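Local coordinates for methyltransferase domain-containing protein (Serratia marcescens, PDB 7CLU) that probably transfers a methyl group from S-adenosyl-L-methionine to an oxygen of its substrate, as an O-methyltransferase of the prodigiosin synthetic pathway, at residues A[167-172]-A[268-273]; A[308-313]-A[332-337]. All coordinates share one frame; numbering follows the deposited sequence.

Interaction 1 of 2, residues A[167-172]-A[268-273]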
ATOM      1  N   SER A 167       9.778 -26.366 -31.773  1.00 34.77           N
ATOM      2  CA  SER A 167       9.868 -27.406 -32.834  1.00 37.47           C
ATOM      3  C   SER A 167      11.301 -27.935 -32.993  1.00 32.91           C
ATOM      4  O   SER A 167      11.439 -29.101 -33.377  1.00 33.60           O
ATOM      5  CB  SER A 167       9.340 -26.878 -34.138  1.00 34.72           C
ATOM      6  OG  SER A 167      10.297 -26.040 -34.758  1.00 44.72           O
ATOM      7  N   GLN A 168      12.294 -27.118 -32.626  1.00 37.27           N
ATOM      8  CA  GLN A 168      13.741 -27.450 -32.740  1.00 36.72           C
ATOM      9  C   GLN A 168      14.163 -28.492 -31.697  1.00 43.51           C
ATOM     10  O   GLN A 168      15.212 -29.126 -31.894  1.00 49.71           O
ATOM     11  CB  GLN A 168      14.574 -26.196 -32.483  1.00 42.20           C
ATOM     12  CG  GLN A 168      14.617 -25.234 -33.657  1.00 43.63           C
ATOM     13  CD  GLN A 168      15.854 -24.371 -33.620  1.00 49.82           C
ATOM     14  OE1 GLN A 168      16.263 -23.883 -32.567  1.00 49.46           O
ATOM     15  NE2 GLN A 168      16.467 -24.192 -34.774  1.00 43.48           N
ATOM     16  N   HIS A 169      13.383 -28.645 -30.627  1.00 34.22           N
ATOM     17  CA  HIS A 169      13.716 -29.580 -29.519  1.00 32.00           C
ATOM     18  C   HIS A 169      12.903 -30.872 -29.640  1.00 30.40           C
ATOM     19  O   HIS A 169      11.847 -30.850 -30.284  1.00 32.07           O
ATOM     20  CB  HIS A 169      13.509 -28.896 -28.166  1.00 32.60           C
ATOM     21  CG  HIS A 169      14.376 -27.700 -27.978  1.00 31.25           C
ATOM     22  ND1 HIS A 169      15.719 -27.801 -27.709  1.00 28.19           N
ATOM     23  CD2 HIS A 169      14.099 -26.382 -28.031  1.00 30.73           C
ATOM     24  CE1 HIS A 169      16.235 -26.599 -27.600  1.00 30.35           C
ATOM     25  NE2 HIS A 169      15.263 -25.713 -27.792  1.00 36.35           N
ATOM     26  N   ARG A 170      13.384 -31.948 -29.017  1.00 28.78           N
ATOM     27  CA  ARG A 170      12.676 -33.251 -29.077  1.00 32.88           C
ATOM     28  C   ARG A 170      11.910 -33.510 -27.775  1.00 30.22           C
ATOM     29  O   ARG A 170      10.862 -34.169 -27.848  1.00 29.21           O
ATOM     30  CB  ARG A 170      13.683 -34.384 -29.294  1.00 37.96           C
ATOM     31  N   ALA A 171      12.379 -32.962 -26.650  1.00 28.88           N
ATOM     32  CA  ALA A 171      11.777 -33.289 -25.364  1.00 30.08           C
ATOM     33  C   ALA A 171      12.020 -32.115 -24.435  1.00 28.91           C
ATOM     34  O   ALA A 171      13.173 -31.728 -24.205  1.00 30.74           O
ATOM     35  CB  ALA A 171      12.373 -34.573 -24.786  1.00 32.00           C
ATOM     36  N   PHE A 172      10.935 -31.551 -23.926  1.00 29.89           N
ATOM     37  CA  PHE A 172      10.969 -30.385 -23.069  1.00 22.62           C
ATOM     38  C   PHE A 172      10.482 -30.771 -21.679  1.00 26.82           C
ATOM     39  O   PHE A 172       9.493 -31.501 -21.537  1.00 27.48           O
ATOM     40  CB  PHE A 172      10.100 -29.282 -23.651  1.00 26.10           C
ATOM     41  CG  PHE A 172       9.721 -28.221 -22.669  1.00 25.42           C
ATOM     42  CD1 PHE A 172      10.527 -27.116 -22.486  1.00 30.25           C
ATOM     43  CD2 PHE A 172       8.541 -28.312 -21.951  1.00 28.30           C
ATOM     44  CE1 PHE A 172      10.161 -26.111 -21.599  1.00 31.35           C
ATOM     45  CE2 PHE A 172       8.176 -27.315 -21.055  1.00 27.82           C
ATOM     46  CZ  PHE A 172       8.985 -26.213 -20.887  1.00 25.80           C
ATOM     47  N   GLY A 268      25.054 -31.267 -24.539  1.00 38.94           N
ATOM     48  CA  GLY A 268      24.457 -30.485 -25.599  1.00 41.32           C
ATOM     49  C   GLY A 268      23.069 -29.961 -25.305  1.00 36.43           C
ATOM     50  O   GLY A 268      22.466 -29.335 -26.186  1.00 37.81           O
ATOM     51  N   GLY A 269      22.539 -30.197 -24.102  1.00 33.83           N
ATOM     52  CA  GLY A 269      21.203 -29.745 -23.784  1.00 29.64           C
ATOM     53  C   GLY A 269      21.143 -28.242 -23.589  1.00 30.30           C
ATOM     54  O   GLY A 269      22.157 -27.568 -23.400  1.00 31.85           O
ATOM     55  N   ARG A 270      19.919 -27.713 -23.631  1.00 31.14           N
ATOM     56  CA  ARG A 270      19.663 -26.295 -23.416  1.00 30.49           C
ATOM     57  C   ARG A 270      18.852 -26.094 -22.139  1.00 26.26           C
ATOM     58  O   ARG A 270      17.959 -26.890 -21.828  1.00 26.14           O
ATOM     59  CB  ARG A 270      18.908 -25.691 -24.601  1.00 29.16           C
ATOM     60  CG  ARG A 270      18.677 -24.189 -24.505  1.00 32.15           C
ATOM     61  CD  ARG A 270      18.146 -23.633 -25.826  1.00 31.96           C
ATOM     62  NE  ARG A 270      19.215 -23.535 -26.812  1.00 36.07           N
ATOM     63  CZ  ARG A 270      19.047 -23.237 -28.097  1.00 36.53           C
ATOM     64  NH1 ARG A 270      17.827 -23.003 -28.589  1.00 34.01           N
ATOM     65  NH2 ARG A 270      20.109 -23.177 -28.895  1.00 38.65           N
ATOM     66  N   PHE A 271      19.165 -25.034 -21.403  1.00 28.02           N
ATOM     67  CA  PHE A 271      18.421 -24.688 -20.199  1.00 28.92           C
ATOM     68  C   PHE A 271      17.983 -23.233 -20.282  1.00 27.13           C
ATOM     69  O   PHE A 271      18.748 -22.364 -20.707  1.00 29.93           O
ATOM     70  CB  PHE A 271      19.239 -24.925 -18.926  1.00 24.96           C
ATOM     71  CG  PHE A 271      18.605 -24.339 -17.689  1.00 25.38           C
ATOM     72  CD1 PHE A 271      17.464 -24.905 -17.142  1.00 22.10           C
ATOM     73  CD2 PHE A 271      19.132 -23.208 -17.093  1.00 28.77           C
ATOM     74  CE1 PHE A 271      16.866 -24.360 -16.020  1.00 22.32           C
ATOM     75  CE2 PHE A 271      18.535 -22.661 -15.979  1.00 23.67           C
ATOM     76  CZ  PHE A 271      17.399 -23.241 -15.450  1.00 21.06           C
ATOM     77  N   ILE A 272      16.738 -22.975 -19.901  1.00 22.70           N
ATOM     78  CA  ILE A 272      16.191 -21.633 -19.898  1.00 24.88           C
ATOM     79  C   ILE A 272      15.585 -21.361 -18.526  1.00 21.26           C
ATOM     80  O   ILE A 272      14.767 -22.145 -18.044  1.00 22.68           O
ATOM     81  CB  ILE A 272      15.110 -21.445 -20.974  1.00 23.45           C
ATOM     82  CG1 ILE A 272      15.627 -21.801 -22.378  1.00 26.18           C
ATOM     83  CG2 ILE A 272      14.567 -20.034 -20.885  1.00 20.95           C
ATOM     84  CD1 ILE A 272      14.574 -21.579 -23.511  1.00 25.71           C
ATOM     85  N   ALA A 273      15.962 -20.250 -17.915  1.00 23.46           N
ATOM     86  CA  ALA A 273      15.251 -19.725 -16.755  1.00 25.92           C
ATOM     87  C   ALA A 273      14.484 -18.489 -17.197  1.00 21.94           C
ATOM     88  O   ALA A 273      15.074 -17.600 -17.811  1.00 26.47           O
ATOM     89  CB  ALA A 273      16.215 -19.353 -15.634  1.00 22.04           C
TER
HETATM   90  O   HOH W   1      18.993 -22.894 -31.474  1.00 41.92           O

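Interaction 2 of 2, residues A[308-313]-A[332-337]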
ATOM      1  N   GLN A 308      22.682  -9.213 -16.560  1.00 32.67           N
ATOM      2  CA  GLN A 308      24.100  -9.569 -16.517  1.00 33.59           C
ATOM      3  C   GLN A 308      24.419 -10.424 -15.301  1.00 36.69           C
ATOM      4  O   GLN A 308      25.206 -11.377 -15.388  1.00 35.23           O
ATOM      5  CB  GLN A 308      24.965  -8.307 -16.516  1.00 33.34           C
ATOM      6  CG  GLN A 308      26.436  -8.588 -16.793  1.00 41.66           C
ATOM      7  CD  GLN A 308      26.660  -9.097 -18.211  1.00 42.59           C
ATOM      8  OE1 GLN A 308      26.060  -8.601 -19.161  1.00 45.82           O
ATOM      9  NE2 GLN A 308      27.495 -10.118 -18.348  1.00 44.69           N
ATOM     10  N   GLU A 309      23.821 -10.091 -14.151  1.00 34.38           N
ATOM     11  CA  GLU A 309      24.052 -10.893 -12.959  1.00 33.21           C
ATOM     12  C   GLU A 309      23.574 -12.325 -13.165  1.00 30.64           C
ATOM     13  O   GLU A 309      24.224 -13.271 -12.707  1.00 30.75           O
ATOM     14  CB  GLU A 309      23.367 -10.251 -11.751  1.00 32.47           C
ATOM     15  CG  GLU A 309      24.224  -9.190 -11.085  1.00 34.34           C
ATOM     16  CD  GLU A 309      23.449  -8.324 -10.098  1.00 37.38           C
ATOM     17  OE1 GLU A 309      22.199  -8.338 -10.135  1.00 33.94           O
ATOM     18  OE2 GLU A 309      24.100  -7.621  -9.292  1.00 43.53           O
ATOM     19  N   TYR A 310      22.448 -12.508 -13.864  1.00 29.63           N
ATOM     20  CA  TYR A 310      22.006 -13.863 -14.177  1.00 29.45           C
ATOM     21  C   TYR A 310      22.957 -14.536 -15.163  1.00 32.13           C
ATOM     22  O   TYR A 310      23.273 -15.725 -15.018  1.00 31.51           O
ATOM     23  CB  TYR A 310      20.582 -13.844 -14.734  1.00 31.80           C
ATOM     24  CG  TYR A 310      19.489 -13.636 -13.695  1.00 29.18           C
ATOM     25  CD1 TYR A 310      19.426 -14.413 -12.541  1.00 31.24           C
ATOM     26  CD2 TYR A 310      18.488 -12.675 -13.898  1.00 31.87           C
ATOM     27  CE1 TYR A 310      18.405 -14.216 -11.581  1.00 24.58           C
ATOM     28  CE2 TYR A 310      17.465 -12.483 -12.972  1.00 28.18           C
ATOM     29  CZ  TYR A 310      17.427 -13.257 -11.827  1.00 30.35           C
ATOM     30  OH  TYR A 310      16.414 -13.041 -10.927  1.00 29.25           O
ATOM     31  N   LEU A 311      23.423 -13.797 -16.172  1.00 30.24           N
ATOM     32  CA  LEU A 311      24.406 -14.358 -17.094  1.00 33.30           C
ATOM     33  C   LEU A 311      25.637 -14.841 -16.344  1.00 35.44           C
ATOM     34  O   LEU A 311      26.118 -15.956 -16.584  1.00 35.40           O
ATOM     35  CB  LEU A 311      24.799 -13.326 -18.151  1.00 33.07           C
ATOM     36  CG  LEU A 311      23.740 -12.970 -19.191  1.00 38.49           C
ATOM     37  CD1 LEU A 311      24.253 -11.932 -20.181  1.00 36.18           C
ATOM     38  CD2 LEU A 311      23.268 -14.218 -19.915  1.00 35.22           C
ATOM     39  N   ASP A 312      26.141 -14.022 -15.406  1.00 35.35           N
ATOM     40  CA  ASP A 312      27.317 -14.400 -14.629  1.00 34.60           C
ATOM     41  C   ASP A 312      27.079 -15.695 -13.867  1.00 36.62           C
ATOM     42  O   ASP A 312      27.966 -16.556 -13.798  1.00 31.60           O
ATOM     43  CB  ASP A 312      27.694 -13.280 -13.655  1.00 39.88           C
ATOM     44  CG  ASP A 312      28.166 -12.014 -14.358  1.00 39.25           C
ATOM     45  OD1 ASP A 312      28.551 -12.084 -15.545  1.00 40.58           O
ATOM     46  OD2 ASP A 312      28.151 -10.938 -13.715  1.00 46.87           O
ATOM     47  N   ARG A 313      25.882 -15.855 -13.291  1.00 33.22           N
ATOM     48  CA  ARG A 313      25.589 -17.064 -12.529  1.00 30.27           C
ATOM     49  C   ARG A 313      25.455 -18.276 -13.439  1.00 31.87           C
ATOM     50  O   ARG A 313      25.871 -19.380 -13.065  1.00 33.27           O
ATOM     51  CB  ARG A 313      24.324 -16.868 -11.685  1.00 29.08           C
ATOM     52  CG  ARG A 313      24.569 -15.968 -10.506  1.00 32.41           C
ATOM     53  CD  ARG A 313      23.340 -15.682  -9.640  1.00 30.95           C
ATOM     54  NE  ARG A 313      23.568 -14.412  -8.954  1.00 30.14           N
ATOM     55  CZ  ARG A 313      22.638 -13.494  -8.762  1.00 36.03           C
ATOM     56  NH1 ARG A 313      21.397 -13.716  -9.186  1.00 31.58           N
ATOM     57  NH2 ARG A 313      22.947 -12.362  -8.148  1.00 37.71           N
ATOM     58  N   THR A 332      11.814 -12.407 -18.998  1.00 22.35           N
ATOM     59  CA  THR A 332      12.980 -12.422 -19.861  1.00 27.92           C
ATOM     60  C   THR A 332      13.618 -13.804 -19.760  1.00 27.52           C
ATOM     61  O   THR A 332      13.688 -14.384 -18.675  1.00 27.04           O
ATOM     62  CB  THR A 332      13.965 -11.328 -19.422  1.00 28.88           C
ATOM     63  OG1 THR A 332      13.315 -10.056 -19.515  1.00 30.04           O
ATOM     64  CG2 THR A 332      15.194 -11.322 -20.282  1.00 33.90           C
ATOM     65  N   LEU A 333      14.070 -14.344 -20.884  1.00 30.73           N
ATOM     66  CA  LEU A 333      14.650 -15.683 -20.899  1.00 30.41           C
ATOM     67  C   LEU A 333      16.161 -15.585 -20.724  1.00 28.68           C
ATOM     68  O   LEU A 333      16.831 -14.817 -21.428  1.00 30.52           O
ATOM     69  CB  LEU A 333      14.310 -16.420 -22.206  1.00 25.46           C
ATOM     70  CG  LEU A 333      12.846 -16.657 -22.576  1.00 30.00           C
ATOM     71  CD1 LEU A 333      12.751 -17.578 -23.782  1.00 30.09           C
ATOM     72  CD2 LEU A 333      11.991 -17.192 -21.408  1.00 24.77           C
ATOM     73  N   ILE A 334      16.694 -16.339 -19.771  1.00 26.32           N
ATOM     74  CA  ILE A 334      18.131 -16.514 -19.636  1.00 26.24           C
ATOM     75  C   ILE A 334      18.436 -17.935 -20.091  1.00 28.37           C
ATOM     76  O   ILE A 334      17.833 -18.891 -19.595  1.00 27.37           O
ATOM     77  CB  ILE A 334      18.613 -16.231 -18.204  1.00 23.85           C
ATOM     78  CG1 ILE A 334      18.192 -14.810 -17.803  1.00 25.99           C
ATOM     79  CG2 ILE A 334      20.097 -16.304 -18.143  1.00 26.49           C
ATOM     80  CD1 ILE A 334      17.328 -14.744 -16.560  1.00 32.27           C
ATOM     81  N   VAL A 335      19.320 -18.064 -21.085  1.00 28.77           N
ATOM     82  CA  VAL A 335      19.485 -19.289 -21.859  1.00 26.30           C
ATOM     83  C   VAL A 335      20.955 -19.686 -21.853  1.00 29.35           C
ATOM     84  O   VAL A 335      21.836 -18.830 -21.989  1.00 30.72           O
ATOM     85  CB  VAL A 335      19.002 -19.095 -23.315  1.00 31.31           C
ATOM     86  CG1 VAL A 335      19.136 -20.386 -24.122  1.00 27.39           C
ATOM     87  CG2 VAL A 335      17.576 -18.550 -23.338  1.00 33.70           C
ATOM     88  N   GLY A 336      21.216 -20.985 -21.728  1.00 35.72           N
ATOM     89  CA  GLY A 336      22.576 -21.494 -21.803  1.00 34.59           C
ATOM     90  C   GLY A 336      22.577 -22.949 -22.219  1.00 35.84           C
ATOM     91  O   GLY A 336      21.552 -23.637 -22.148  1.00 32.95           O
ATOM     92  N   GLU A 337      23.745 -23.415 -22.664  1.00 35.39           N
ATOM     93  CA  GLU A 337      23.896 -24.786 -23.127  1.00 35.92           C
ATOM     94  C   GLU A 337      24.971 -25.519 -22.331  1.00 35.94           C
ATOM     95  O   GLU A 337      25.875 -24.915 -21.738  1.00 35.02           O
ATOM     96  CB  GLU A 337      24.239 -24.847 -24.625  1.00 40.54           C
ATOM     97  CG  GLU A 337      23.058 -24.606 -25.543  1.00 38.23           C
ATOM     98  CD  GLU A 337      23.009 -23.184 -26.032  1.00 38.75           C
ATOM     99  OE1 GLU A 337      24.093 -22.564 -26.131  1.00 40.70           O
ATOM    100  OE2 GLU A 337      21.897 -22.689 -26.320  1.00 37.11           O
TER

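Interaction 1 of 2, residues A[167-172]-A[268-273]
The imidazole of His169 and the guanidinium of Arg270 meet nearly at right angles, their planes 79° apart. Seen from the ring, NH1 of Arg270 sits at the edge, close to the ring plane and 3.8 Å from NE2 of His169; seen from the guanidinium, the ring comes in obliquely. The aliphatic part of the arginine shares in the packing: its chain runs extended as far as CD, which rests 3.9 Å from His169 CE1. A bend at chi3 (-76°) then carries the guanidinium across, bringing NH1 to NE2. At the edge of the guanidinium, in its plane, a water accepts a 2.8 Å hydrogen bond from Arg270 NH2 and donates one of 3.1 Å to Gln168 OE1, thereby linking the two segments. His169 NE2 and Arg270 NH1 are both hydrogen-bonded to the hydroxyl of Tyr164, while Asp238 takes His169 ND1 and so orients the ring. With its polar atoms engaged in this way, the surface pair is joined through a shared tyrosine and a water; Arg323 brings a second guanidinium close to that of Arg270, and the carboxylate of Glu337, salt-bridged to Arg270, probably offsets the two positive charges.

Interaction 2 of 2, residues A[308-313]-A[332-337]
Apolar packing carries the contact between Ile334, on the strand 332-337, and two consecutive residues of the helix 307-316. The delta methyl of the isoleucine does most of the touching: CD1 lies 3.6 Å from Tyr310 CD2, approaching the ring obliquely, and 3.8 Å from Tyr310 CB, so it is lodged where the ring joins its stem. The Ile334 and Tyr310 side chains cross at about a right angle. The other branch of the isoleucine serves the neighbouring residue, with CG2 4.2 Å from Leu311 CD2. With CG1 beside the backbone N (chi1 -57°) and CG2 anti to it, Ile334 spreads its branches to meet both helix residues. Leu311 also packs on Ala322 and Ile324 of the adjoining strand, widening the apolar seam.

A further side-chain contact leads from the helix toward the catalytic region: the Tyr310 side chain reaches to about 4 Å from that of His247, the predicted proton acceptor. This is helix-on-sheet packing of the Rossmann-like methyltransferase fold, in which a helix lies against the antiparallel strands 332-337 and 322-326 that end the mixed sheet, here with its tyrosine beside the probable active site.

Overall arrangement
Interactions 1 and 2 follow one another along the chain, the first closing before the second opens, and their centres are 15 Å apart. Both draw on the seven-stranded mixed sheet of the methyltransferase domain, where strands 270-275 and 332-337 are antiparallel neighbours. They also touch directly: Arg270 NE lies 2.9 Å from Glu337 OE2 in their salt bridge, and Ala273 O probably accepts a hydrogen bond from Ile334 N. Interaction 1 runs from the loop leading into strand 171-175, across the start of strand 239-243, to the start of strand 270-275. The two neighbouring strands thus carry one contact at the surface, away from the annotated sites, and the other in the buried region near the predicted catalytic His247.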